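Local coordinates for IroE protein (Escherichia coli, PDB 2GZS) that hydrolyses the trilactone of enterobactin and its glucosylated salmochelin forms, preferring the iron-free siderophores and tending to cut once to leave linear trimers, at residues A97-K102 and L175-D180. Sequence-based numbering, arbitrary orientation.
Sequences AAESRK and LGRGYD. With DFP (diisopropyl phosphonate), chain B.
The carboxylate of E99 grips the backbone of the 176-179 turn, one oxygen to each of two successive amides. OE2 accepts R177 N at 2.8 Å on its syn side, close to the carboxylate plane, while OE1 takes G178 N from above that plane at an unusually short 2.5 Å, a length to be read with caution. With CG anti to the backbone N (chi1 -176°) and a bend at chi2, the acid reaches the amides of the two central residues of this type I beta turn, G178 being at the N-cap position of helix 179-187; Y179 N to G176 O closes the turn itself. Packing is tight here: E99 and G178 are buried, their CA atoms 4.4 Å apart, and G178, with no side chain, lets the two backbones come this close. Replacing E99 by an alanine is likely to leave the R177 and G178 amides without their shared carboxylate and the turn less firmly fixed.

R177 returns the grip along the solvent side. Its guanidinium, turned 70° from the carboxylate, bonds carbonyls rather than the acid: NH1 meets E99 O at 2.9 Å, nearly straight and in the guanidinium plane, and R101 O at 2.7 Å. A weak bond from NH2 to R101 O adds to this exposed fringe, where the side chains of R101 and K102 lead away.

L175 and G176 line the diisopropyl phosphonate pocket, G176 CA lying 3.6 Å from ligand atom C2'. The contact thus ties the loop between helices 87-93 and 117-132 to the link from strand 167-171 into helix 179-187 of this alpha/beta-hydrolase, with Y150 and L153 of helix 150-161 against E99.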
loop_
_atom_site.group_PDB
_atom_site.type_symbol
_atom_site.label_atom_id
_atom_site.label_comp_id
_atom_site.label_asym_id
_atom_site.label_seq_id
_atom_site.Cartn_x
_atom_site.Cartn_y
_atom_site.Cartn_z
ATOM N N ALA A 97 13.586 -10.539 3.719
ATOM C CA ALA A 97 14.752 -11.386 3.480
ATOM C C ALA A 97 14.724 -12.297 2.265
ATOM O O ALA A 97 15.720 -12.310 1.534
ATOM C CB ALA A 97 14.876 -12.309 4.705
ATOM N N ALA A 98 13.639 -13.017 2.112
ATOM C CA ALA A 98 13.377 -14.066 1.132
ATOM C C ALA A 98 13.596 -13.574 -0.289
ATOM O O ALA A 98 13.989 -14.344 -1.173
ATOM C CB ALA A 98 11.946 -14.555 1.322
ATOM N N GLU A 99 13.372 -12.273 -0.537
ATOM C CA GLU A 99 13.524 -11.809 -1.915
ATOM C C GLU A 99 14.923 -12.051 -2.461
ATOM O O GLU A 99 15.048 -12.110 -3.692
ATOM C CB GLU A 99 13.141 -10.317 -1.986
ATOM C CG GLU A 99 13.137 -9.678 -3.369
ATOM C CD GLU A 99 12.106 -10.251 -4.306
ATOM O OE1 GLU A 99 11.210 -11.038 -3.927
ATOM O OE2 GLU A 99 12.135 -10.003 -5.558
ATOM N N SER A 100 16.001 -12.199 -1.695
ATOM C CA SER A 100 17.345 -12.401 -2.226
ATOM C C SER A 100 17.854 -13.831 -2.058
ATOM O O SER A 100 19.059 -14.114 -2.119
ATOM C CB SER A 100 18.359 -11.477 -1.538
ATOM O OG SER A 100 18.511 -11.841 -0.170
ATOM N N ARG A 101 16.952 -14.757 -1.825
ATOM C CA ARG A 101 17.372 -16.162 -1.693
ATOM C C ARG A 101 17.922 -16.719 -3.001
ATOM O O ARG A 101 17.261 -16.536 -4.036
ATOM C CB ARG A 101 16.174 -16.970 -1.192
ATOM C CG ARG A 101 15.614 -16.327 0.085
ATOM C CD ARG A 101 15.795 -17.215 1.301
ATOM N NE ARG A 101 16.586 -16.594 2.353
ATOM C CZ ARG A 101 17.763 -15.989 2.263
ATOM N NH1 ARG A 101 18.397 -15.869 1.109
ATOM N NH2 ARG A 101 18.335 -15.483 3.356
ATOM N N LYS A 102 19.096 -17.363 -2.946
ATOM C CA LYS A 102 19.650 -18.047 -4.119
ATOM C C LYS A 102 19.777 -17.152 -5.356
ATOM O O LYS A 102 19.327 -17.534 -6.437
ATOM C CB LYS A 102 18.772 -19.254 -4.464
ATOM C CG LYS A 102 18.349 -20.031 -3.219
ATOM C CD LYS A 102 18.767 -21.492 -3.317
ATOM C CE LYS A 102 19.083 -22.068 -1.938
ATOM N NZ LYS A 102 19.229 -23.550 -1.971
ATOM N N LEU A 175 5.283 -10.322 -9.466
ATOM C CA LEU A 175 6.485 -9.851 -10.155
ATOM C C LEU A 175 7.776 -10.114 -9.343
ATOM O O LEU A 175 8.878 -9.975 -9.919
ATOM C CB LEU A 175 6.367 -8.351 -10.477
ATOM C CG LEU A 175 5.141 -8.007 -11.333
ATOM C CD1 LEU A 175 5.094 -6.498 -11.547
ATOM C CD2 LEU A 175 5.242 -8.797 -12.653
ATOM N N GLY A 176 7.603 -10.400 -8.053
ATOM C CA GLY A 176 8.781 -10.530 -7.127
ATOM C C GLY A 176 9.339 -11.939 -7.062
ATOM O O GLY A 176 8.688 -12.961 -7.207
ATOM N N ARG A 177 10.705 -11.980 -6.904
ATOM C CA ARG A 177 11.299 -13.324 -6.791
ATOM C C ARG A 177 10.792 -14.119 -5.590
ATOM O O ARG A 177 10.676 -15.347 -5.602
ATOM C CB ARG A 177 12.805 -13.149 -6.590
ATOM C CG ARG A 177 13.564 -12.518 -7.734
ATOM C CD ARG A 177 15.062 -12.595 -7.326
ATOM N NE ARG A 177 15.483 -14.000 -7.420
ATOM C CZ ARG A 177 15.757 -14.853 -6.442
ATOM N NH1 ARG A 177 15.688 -14.588 -5.132
ATOM N NH2 ARG A 177 16.122 -16.080 -6.824
ATOM N N GLY A 178 10.494 -13.413 -4.505
ATOM C CA GLY A 178 10.096 -14.224 -3.335
ATOM C C GLY A 178 8.592 -14.243 -3.130
ATOM O O GLY A 178 8.048 -14.407 -2.026
ATOM N N TYR A 179 7.838 -14.054 -4.230
ATOM C CA TYR A 179 6.376 -14.145 -4.186
ATOM C C TYR A 179 5.898 -15.452 -3.598
ATOM O O TYR A 179 5.077 -15.513 -2.703
ATOM C CB TYR A 179 5.820 -14.003 -5.614
ATOM C CG TYR A 179 4.415 -14.354 -5.976
ATOM C CD1 TYR A 179 3.401 -13.624 -5.353
ATOM C CD2 TYR A 179 4.040 -15.337 -6.898
ATOM C CE1 TYR A 179 2.074 -13.885 -5.633
ATOM C CE2 TYR A 179 2.708 -15.600 -7.195
ATOM C CZ TYR A 179 1.726 -14.858 -6.548
ATOM O OH TYR A 179 0.376 -15.037 -6.781
ATOM N N ASP A 180 6.374 -16.590 -4.128
ATOM C CA ASP A 180 5.900 -17.874 -3.649
ATOM C C ASP A 180 6.304 -18.081 -2.197
ATOM O O ASP A 180 5.475 -18.712 -1.506
ATOM C CB ASP A 180 6.435 -19.048 -4.496
ATOM C CG ASP A 180 5.846 -19.042 -5.919
ATOM O OD1 ASP A 180 4.731 -19.576 -6.061
ATOM O OD2 ASP A 180 6.486 -18.543 -6.862
HETATM C C1 DFP B . 7.821 -3.729 -11.874
HETATM C C2 DFP B . 9.093 -3.700 -12.726
HETATM C C3 DFP B . 6.748 -2.784 -12.394
HETATM C "C1'" DFP B . 10.255 -6.026 -8.836
HETATM C "C2'" DFP B . 9.422 -7.172 -8.342
HETATM C "C3'" DFP B . 11.390 -6.620 -9.736
HETATM P P DFP B . 8.470 -4.103 -9.284
HETATM O O1P DFP B . 8.251 -3.237 -10.565
HETATM O O2P DFP B . 9.488 -5.233 -9.709
HETATM O O3P DFP B . 8.960 -3.292 -8.095
#